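Local coordinates for protein beta-lactamase (Klebsiella pneumoniae, PDB 6KBY) that probably hydrolyses beta-lactam antibiotics to substituted beta-amino acids, as a class C beta-lactamase, and binds AMP covalently, at residues P101-S106 with A139-W144; L188-S193 with S235-Y240. All blocks are in the same frame, centred on the assembly; numbering follows the deposited sequence.

In the fold
From the N terminus, the chain passes through helix 72-86, whose start lies beside the AMP-bearing Ser71, before it reaches interaction 1. There the loop after helix 96-99 meets the C-terminal end of helix 134-143, closing a loop of 32 residues that holds ten helical residues and no strand. Interaction 2 follows in series: the chain leaving helix 176-187 packs on helix 234-244, closing a second loop of 41 residues. The two loops neither nest nor cross, and the centres of the two contacts are 36 Å apart. Interaction 1 is a peripheral, partly buried junction in the helical part of the class C fold; interaction 2 is buried nearer the middle.

Interaction 1. Residues P101-S106 with A139-W144; sequences PELRGS and AYLKAW
Leu103 lays its CD2 methyl over the start of two neighbouring side chains on the last turn of helix 134-143, 3.8 Å from Lys142 CG and 3.9 Å from Leu141 CB. This is loop-to-helix packing at the edge of the helical part of the class C beta-lactamase fold, away from the AMP pocket. A short 3-10 segment, 101-103, runs into a type II beta turn from Leu103 to Ser106. In Leu103, chi1 at -59° sets CG beside the backbone N, and with chi2 at -177° the branch ends with CD2 nearest the helix. Met138, one turn back on the same helix, touches Leu103 and Glu102 as well.

Beyond CG the Lys142 chain is extended and reaches toward the carbonyl of Glu102, bringing CE to 3.3 Å from the backbone O of Glu102. Its ammonium group meets that oxygen through a water, which accepts from Lys142 NZ and donates to Glu102 O, 3.0 Å from each. At the other end of the turn Ser106 faces the helix, with CB 3.9 Å from Lys142 O. The serine hydroxyl turns back instead: Ser106 OG donates to Leu103 O at 2.6 Å, in the carbonyl plane and on a lone pair, and also bonds to the backbone N of Phe108. Leu103 O thus takes two bonds from one residue, the second from Ser106 N at 3.0 Å.

Interaction 2. Residues L188-S193 with S235-Y240; sequences LGMHHS and SDLLRY
Asp236 OD2 accepts two hydrogen bonds from the loop where helix 234-244 packs against the chain leaving helix 176-187 in this class C beta-lactamase. That preceding helix ends in a Schellman motif with Gly189 at positive phi. His192 N comes to Asp236 OD2 from the syn side, 21° out of the carboxylate plane, at 2.8 Å, and Ser193 OG donates to the anti lone pair of Asp236 OD2 at 2.7 Å. Ser193 OG also bonds Thr232 OG1. A water donates to Asp236 OD1 and accepts from His191 N; it also bonds His192 ND1. The carboxylate is therefore tied to the loop by OD2 directly and by OD1 through the water, which should limit its rotation. One turn along the helix, the Arg239 chain, extended from CG to NE, passes Gly189, and Arg239 NE donates to Leu188 O at 2.7 Å with an N-H...O angle of 158°, the oxygen lying near the guanidinium plane.

The apolar packing centres on Met190 and Tyr240. Met190 SD makes a Met-aromatic contact, 4.9 Å from the centroid of the Tyr240 ring and oblique to it, and packs 3.8 Å from Tyr240 CB. A bend at chi3 (71°) turns Met190 CE back against a backbone oxygen, Asp236 O, at 3.5 Å, and toward Tyr240 CB. Beyond the contact, Tyr240 stacks on Phe76 and its hydroxyl bonds Thr75, both on helix 72-86. Leu188 CD1 meets the same ring at Tyr240 CD1, 4.1 Å away.

Interaction 1. Residues P101-S106 with A139-W144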
ATOM      1  N   PRO A 101     -20.124   2.936 -18.001  1.00 14.25           N
ATOM      2  CA  PRO A 101     -20.800   3.489 -19.187  1.00 17.55           C
ATOM      3  C   PRO A 101     -21.316   4.906 -19.022  1.00 16.41           C
ATOM      4  O   PRO A 101     -21.444   5.618 -20.029  1.00 16.45           O
ATOM      5  CB  PRO A 101     -21.941   2.494 -19.445  1.00 20.57           C
ATOM      6  CG  PRO A 101     -21.518   1.234 -18.747  1.00 21.18           C
ATOM      7  CD  PRO A 101     -20.743   1.682 -17.543  1.00 17.46           C
ATOM      8  N   GLU A 102     -21.609   5.343 -17.796  1.00 16.46           N
ATOM      9  CA  GLU A 102     -22.004   6.731 -17.570  1.00 17.91           C
ATOM     10  C   GLU A 102     -20.944   7.711 -18.050  1.00 17.28           C
ATOM     11  O   GLU A 102     -21.275   8.855 -18.384  1.00 18.62           O
ATOM     12  CB  GLU A 102     -22.265   6.967 -16.082  1.00 22.00           C
ATOM     13  CG  GLU A 102     -23.164   5.954 -15.411  1.00 26.94           C
ATOM     14  CD  GLU A 102     -22.383   4.906 -14.636  1.00 26.45           C
ATOM     15  OE1 GLU A 102     -21.816   3.986 -15.276  1.00 26.33           O
ATOM     16  OE2 GLU A 102     -22.306   5.000 -13.382  1.00 33.29           O
ATOM     17  N   LEU A 103     -19.683   7.286 -18.109  1.00 13.85           N
ATOM     18  CA  LEU A 103     -18.581   8.143 -18.521  1.00 12.44           C
ATOM     19  C   LEU A 103     -18.291   8.076 -20.015  1.00 11.22           C
ATOM     20  O   LEU A 103     -17.343   8.720 -20.473  1.00 12.14           O
ATOM     21  CB  LEU A 103     -17.321   7.802 -17.717  1.00 11.70           C
ATOM     22  CG  LEU A 103     -17.480   7.942 -16.200  1.00 12.98           C
ATOM     23  CD1 LEU A 103     -16.171   7.650 -15.467  1.00 13.50           C
ATOM     24  CD2 LEU A 103     -17.996   9.325 -15.839  1.00 14.22           C
ATOM     25  N   ARG A 104     -19.069   7.323 -20.787  1.00 12.46           N
ATOM     26  CA  ARG A 104     -18.838   7.278 -22.222  1.00 12.59           C
ATOM     27  C   ARG A 104     -19.114   8.643 -22.832  1.00 14.10           C
ATOM     28  O   ARG A 104     -20.101   9.306 -22.501  1.00 15.08           O
ATOM     29  CB  ARG A 104     -19.692   6.185 -22.864  1.00 14.93           C
ATOM     30  CG  ARG A 104     -19.166   4.799 -22.522  1.00 17.20           C
ATOM     31  CD  ARG A 104     -20.114   3.686 -22.912  1.00 20.48           C
ATOM     32  NE  ARG A 104     -19.567   2.389 -22.524  1.00 19.91           N
ATOM     33  CZ  ARG A 104     -20.212   1.234 -22.652  1.00 24.18           C
ATOM     34  NH1 ARG A 104     -21.437   1.210 -23.161  1.00 26.37           N
ATOM     35  NH2 ARG A 104     -19.630   0.102 -22.273  1.00 22.16           N
ATOM     36  N   GLY A 105     -18.209   9.079 -23.701  1.00 12.79           N
ATOM     37  CA  GLY A 105     -18.260  10.411 -24.251  1.00 13.88           C
ATOM     38  C   GLY A 105     -17.420  11.429 -23.510  1.00 14.26           C
ATOM     39  O   GLY A 105     -17.233  12.540 -24.020  1.00 16.09           O
ATOM     40  N   SER A 106     -16.896  11.085 -22.333  1.00 11.36           N
ATOM     41  CA  SER A 106     -16.093  11.982 -21.521  1.00 11.43           C
ATOM     42  C   SER A 106     -14.610  11.750 -21.799  1.00  8.94           C
ATOM     43  O   SER A 106     -14.227  10.954 -22.656  1.00 10.02           O
ATOM     44  CB  SER A 106     -16.392  11.761 -20.036  1.00 11.51           C
ATOM     45  OG  SER A 106     -15.743  10.588 -19.562  1.00 10.30           O
ATOM     46  N   ALA A 139     -20.753  13.465 -11.861  1.00 15.16           N
ATOM     47  CA  ALA A 139     -20.778  14.782 -12.492  1.00 14.43           C
ATOM     48  C   ALA A 139     -19.373  15.360 -12.608  1.00 13.09           C
ATOM     49  O   ALA A 139     -19.009  15.934 -13.641  1.00 13.60           O
ATOM     50  CB  ALA A 139     -21.692  15.725 -11.708  1.00 16.65           C
ATOM     51  N   TYR A 140     -18.562  15.199 -11.561  1.00 13.00           N
ATOM     52  CA  TYR A 140     -17.181  15.665 -11.612  1.00 12.81           C
ATOM     53  C   TYR A 140     -16.396  14.919 -12.682  1.00 12.88           C
ATOM     54  O   TYR A 140     -15.693  15.531 -13.495  1.00 12.57           O
ATOM     55  CB  TYR A 140     -16.525  15.492 -10.239  1.00 13.75           C
ATOM     56  CG  TYR A 140     -15.051  15.820 -10.237  1.00 13.45           C
ATOM     57  CD1 TYR A 140     -14.618  17.135 -10.256  1.00 15.91           C
ATOM     58  CD2 TYR A 140     -14.090  14.813 -10.226  1.00 14.81           C
ATOM     59  CE1 TYR A 140     -13.274  17.444 -10.266  1.00 16.72           C
ATOM     60  CE2 TYR A 140     -12.740  15.115 -10.235  1.00 16.78           C
ATOM     61  CZ  TYR A 140     -12.338  16.434 -10.256  1.00 16.81           C
ATOM     62  OH  TYR A 140     -10.998  16.751 -10.268  1.00 17.87           O
ATOM     63  N   LEU A 141     -16.509  13.589 -12.698  1.00 11.55           N
ATOM     64  CA  LEU A 141     -15.737  12.790 -13.642  1.00 11.46           C
ATOM     65  C   LEU A 141     -16.148  13.061 -15.084  1.00 13.64           C
ATOM     66  O   LEU A 141     -15.297  13.043 -15.978  1.00 13.71           O
ATOM     67  CB  LEU A 141     -15.867  11.309 -13.300  1.00 12.87           C
ATOM     68  CG  LEU A 141     -15.283  10.886 -11.952  1.00 12.53           C
ATOM     69  CD1 LEU A 141     -15.596   9.424 -11.695  1.00 15.62           C
ATOM     70  CD2 LEU A 141     -13.783  11.140 -11.895  1.00 13.02           C
ATOM     71  N   LYS A 142     -17.436  13.334 -15.328  1.00 13.33           N
ATOM     72  CA  LYS A 142     -17.881  13.673 -16.679  1.00 14.32           C
ATOM     73  C   LYS A 142     -17.342  15.021 -17.139  1.00 14.40           C
ATOM     74  O   LYS A 142     -17.160  15.232 -18.344  1.00 18.29           O
ATOM     75  CB  LYS A 142     -19.410  13.692 -16.757  1.00 15.66           C
ATOM     76  CG  LYS A 142     -20.074  12.331 -16.714  1.00 18.64           C
ATOM     77  CD  LYS A 142     -21.587  12.472 -16.780  1.00 22.91           C
ATOM     78  CE  LYS A 142     -22.289  11.207 -16.327  1.00 26.27           C
ATOM     79  NZ  LYS A 142     -23.762  11.407 -16.232  1.00 28.72           N
ATOM     80  N   ALA A 143     -17.101  15.945 -16.214  1.00 13.50           N
ATOM     81  CA  ALA A 143     -16.632  17.281 -16.558  1.00 16.34           C
ATOM     82  C   ALA A 143     -15.113  17.399 -16.558  1.00 14.02           C
ATOM     83  O   ALA A 143     -14.580  18.409 -17.035  1.00 15.46           O
ATOM     84  CB  ALA A 143     -17.224  18.310 -15.588  1.00 17.10           C
ATOM     85  N   TRP A 144     -14.415  16.390 -16.043  1.00 12.36           N
ATOM     86  CA  TRP A 144     -12.971  16.453 -15.875  1.00 12.13           C
ATOM     87  C   TRP A 144     -12.246  16.292 -17.206  1.00 11.09           C
ATOM     88  O   TRP A 144     -12.670  15.529 -18.081  1.00 13.39           O
ATOM     89  CB  TRP A 144     -12.543  15.329 -14.933  1.00 14.24           C
ATOM     90  CG  TRP A 144     -11.060  15.079 -14.858  1.00 13.38           C
ATOM     91  CD1 TRP A 144     -10.159  15.745 -14.080  1.00 15.78           C
ATOM     92  CD2 TRP A 144     -10.315  14.079 -15.572  1.00 11.01           C
ATOM     93  NE1 TRP A 144      -8.898  15.233 -14.275  1.00 13.07           N
ATOM     94  CE2 TRP A 144      -8.967  14.207 -15.181  1.00 13.79           C
ATOM     95  CE3 TRP A 144     -10.656  13.097 -16.506  1.00 13.68           C
ATOM     96  CZ2 TRP A 144      -7.961  13.386 -15.684  1.00 10.50           C
ATOM     97  CZ3 TRP A 144      -9.653  12.280 -17.010  1.00 13.00           C
ATOM     98  CH2 TRP A 144      -8.321  12.433 -16.594  1.00 12.99           C
TER
HETATM   99  O   HOH W   1     -24.097   9.774 -18.709  1.00 32.66           O

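Interaction 2. Residues L188-S193 with S235-Y240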
ATOM      1  N   LEU A 188      -6.624 -14.414   1.224  1.00 10.76           N
ATOM      2  CA  LEU A 188      -5.246 -14.201   1.641  1.00 10.97           C
ATOM      3  C   LEU A 188      -4.986 -14.643   3.073  1.00 11.05           C
ATOM      4  O   LEU A 188      -3.845 -14.552   3.536  1.00 11.86           O
ATOM      5  CB  LEU A 188      -4.872 -12.727   1.481  1.00 10.83           C
ATOM      6  CG  LEU A 188      -4.905 -12.187   0.050  1.00 11.34           C
ATOM      7  CD1 LEU A 188      -4.745 -10.680   0.051  1.00 12.92           C
ATOM      8  CD2 LEU A 188      -3.820 -12.838  -0.790  1.00 13.13           C
ATOM      9  N   GLY A 189      -6.006 -15.116   3.788  1.00 11.02           N
ATOM     10  CA  GLY A 189      -5.812 -15.504   5.168  1.00 11.73           C
ATOM     11  C   GLY A 189      -5.604 -14.344   6.108  1.00 10.42           C
ATOM     12  O   GLY A 189      -5.034 -14.522   7.186  1.00 11.73           O
ATOM     13  N   MET A 190      -6.055 -13.149   5.730  1.00  9.06           N
ATOM     14  CA  MET A 190      -5.854 -11.943   6.527  1.00  9.15           C
ATOM     15  C   MET A 190      -7.138 -11.672   7.303  1.00  8.87           C
ATOM     16  O   MET A 190      -7.988 -10.871   6.912  1.00  9.88           O
ATOM     17  CB  MET A 190      -5.438 -10.786   5.623  1.00  9.39           C
ATOM     18  CG  MET A 190      -4.082 -11.027   4.969  1.00  8.84           C
ATOM     19  SD  MET A 190      -3.666  -9.826   3.703  1.00  9.04           S
ATOM     20  CE  MET A 190      -3.355  -8.373   4.707  1.00  9.07           C
ATOM     21  N   HIS A 191      -7.276 -12.375   8.425  1.00  9.55           N
ATOM     22  CA  HIS A 191      -8.514 -12.375   9.193  1.00 10.46           C
ATOM     23  C   HIS A 191      -8.621 -11.212  10.162  1.00 10.95           C
ATOM     24  O   HIS A 191      -9.700 -10.998  10.725  1.00 13.23           O
ATOM     25  CB  HIS A 191      -8.677 -13.707   9.931  1.00 12.10           C
ATOM     26  CG  HIS A 191      -8.621 -14.898   9.027  1.00 11.75           C
ATOM     27  ND1 HIS A 191      -9.543 -15.112   8.025  1.00 13.47           N
ATOM     28  CD2 HIS A 191      -7.745 -15.926   8.958  1.00 14.51           C
ATOM     29  CE1 HIS A 191      -9.242 -16.227   7.385  1.00 13.77           C
ATOM     30  NE2 HIS A 191      -8.155 -16.740   7.931  1.00 14.23           N
ATOM     31  N   HIS A 192      -7.551 -10.451  10.353  1.00  9.87           N
ATOM     32  CA  HIS A 192      -7.561  -9.271  11.208  1.00  9.74           C
ATOM     33  C   HIS A 192      -7.194  -8.027  10.412  1.00  8.45           C
ATOM     34  O   HIS A 192      -6.408  -7.177  10.837  1.00  9.93           O
ATOM     35  CB  HIS A 192      -6.724  -9.506  12.459  1.00 12.98           C
ATOM     36  CG  HIS A 192      -7.223 -10.667  13.259  1.00 13.29           C
ATOM     37  ND1 HIS A 192      -6.809 -11.962  13.029  1.00 16.73           N
ATOM     38  CD2 HIS A 192      -8.165 -10.739  14.230  1.00 17.87           C
ATOM     39  CE1 HIS A 192      -7.442 -12.776  13.856  1.00 17.99           C
ATOM     40  NE2 HIS A 192      -8.272 -12.061  14.593  1.00 17.77           N
ATOM     41  N   SER A 193      -7.791  -7.940   9.230  1.00  8.09           N
ATOM     42  CA  SER A 193      -7.648  -6.822   8.315  1.00  7.59           C
ATOM     43  C   SER A 193      -9.049  -6.409   7.896  1.00  7.87           C
ATOM     44  O   SER A 193      -9.880  -7.271   7.582  1.00  8.56           O
ATOM     45  CB  SER A 193      -6.848  -7.251   7.087  1.00  8.41           C
ATOM     46  OG  SER A 193      -5.548  -7.675   7.457  1.00  7.85           O
ATOM     47  N   SER A 235       1.166  -8.515  11.681  1.00  7.88           N
ATOM     48  CA  SER A 235       1.218  -9.931  11.328  1.00  8.44           C
ATOM     49  C   SER A 235       0.442 -10.225  10.051  1.00  6.86           C
ATOM     50  O   SER A 235       0.904 -10.997   9.202  1.00  7.54           O
ATOM     51  CB  SER A 235       0.695 -10.769  12.490  1.00  9.08           C
ATOM     52  OG  SER A 235       1.574 -10.688  13.600  1.00 12.70           O
ATOM     53  N   ASP A 236      -0.747  -9.636   9.903  1.00  7.42           N
ATOM     54  CA  ASP A 236      -1.486  -9.821   8.655  1.00  7.54           C
ATOM     55  C   ASP A 236      -0.724  -9.239   7.473  1.00  7.37           C
ATOM     56  O   ASP A 236      -0.696  -9.836   6.392  1.00  7.35           O
ATOM     57  CB  ASP A 236      -2.877  -9.189   8.736  1.00  8.25           C
ATOM     58  CG  ASP A 236      -3.944 -10.160   9.217  1.00  8.04           C
ATOM     59  OD1 ASP A 236      -3.604 -11.192   9.841  1.00 10.55           O
ATOM     60  OD2 ASP A 236      -5.141  -9.871   8.985  1.00  9.53           O
ATOM     61  N   LEU A 237      -0.120  -8.063   7.648  1.00  7.71           N
ATOM     62  CA  LEU A 237       0.645  -7.497   6.543  1.00  7.76           C
ATOM     63  C   LEU A 237       1.899  -8.299   6.248  1.00  7.39           C
ATOM     64  O   LEU A 237       2.317  -8.373   5.090  1.00  7.52           O
ATOM     65  CB  LEU A 237       0.990  -6.037   6.800  1.00  7.51           C
ATOM     66  CG  LEU A 237      -0.169  -5.069   6.603  1.00  8.24           C
ATOM     67  CD1 LEU A 237       0.261  -3.665   7.006  1.00  8.36           C
ATOM     68  CD2 LEU A 237      -0.683  -5.083   5.164  1.00  8.62           C
ATOM     69  N   LEU A 238       2.515  -8.910   7.261  1.00  7.00           N
ATOM     70  CA  LEU A 238       3.650  -9.772   6.956  1.00  7.25           C
ATOM     71  C   LEU A 238       3.205 -10.983   6.148  1.00  6.97           C
ATOM     72  O   LEU A 238       3.919 -11.429   5.242  1.00  7.63           O
ATOM     73  CB  LEU A 238       4.384 -10.190   8.228  1.00  8.53           C
ATOM     74  CG  LEU A 238       5.779 -10.783   7.995  1.00  8.97           C
ATOM     75  CD1 LEU A 238       6.730  -9.738   7.414  1.00  9.86           C
ATOM     76  CD2 LEU A 238       6.339 -11.372   9.279  1.00  9.46           C
ATOM     77  N   ARG A 239       2.022 -11.523   6.449  1.00  7.13           N
ATOM     78  CA  ARG A 239       1.478 -12.597   5.623  1.00  8.06           C
ATOM     79  C   ARG A 239       1.272 -12.126   4.185  1.00  7.44           C
ATOM     80  O   ARG A 239       1.593 -12.843   3.231  1.00  7.59           O
ATOM     81  CB  ARG A 239       0.168 -13.103   6.225  1.00  9.33           C
ATOM     82  CG  ARG A 239      -0.419 -14.271   5.467  1.00 11.09           C
ATOM     83  CD  ARG A 239      -1.636 -14.890   6.144  1.00 11.78           C
ATOM     84  NE  ARG A 239      -2.238 -15.869   5.248  1.00 12.34           N
ATOM     85  CZ  ARG A 239      -1.862 -17.142   5.174  1.00 12.22           C
ATOM     86  NH1 ARG A 239      -0.897 -17.605   5.961  1.00 14.59           N
ATOM     87  NH2 ARG A 239      -2.452 -17.956   4.308  1.00 16.20           N
ATOM     88  N   TYR A 240       0.761 -10.906   4.018  1.00  7.30           N
ATOM     89  CA  TYR A 240       0.579 -10.320   2.689  1.00  7.34           C
ATOM     90  C   TYR A 240       1.910 -10.212   1.959  1.00  7.07           C
ATOM     91  O   TYR A 240       1.996 -10.497   0.757  1.00  7.43           O
ATOM     92  CB  TYR A 240      -0.033  -8.939   2.875  1.00  7.69           C
ATOM     93  CG  TYR A 240      -0.436  -8.122   1.667  1.00  7.73           C
ATOM     94  CD1 TYR A 240      -1.325  -8.609   0.713  1.00  8.26           C
ATOM     95  CD2 TYR A 240      -0.008  -6.808   1.552  1.00  7.89           C
ATOM     96  CE1 TYR A 240      -1.747  -7.815  -0.343  1.00  9.06           C
ATOM     97  CE2 TYR A 240      -0.420  -6.011   0.512  1.00  7.82           C
ATOM     98  CZ  TYR A 240      -1.289  -6.519  -0.434  1.00  7.64           C
ATOM     99  OH  TYR A 240      -1.738  -5.727  -1.469  1.00  8.93           O
TER
HETATM  100  O   HOH W   2      -5.415 -13.026  10.602  1.00 14.78           O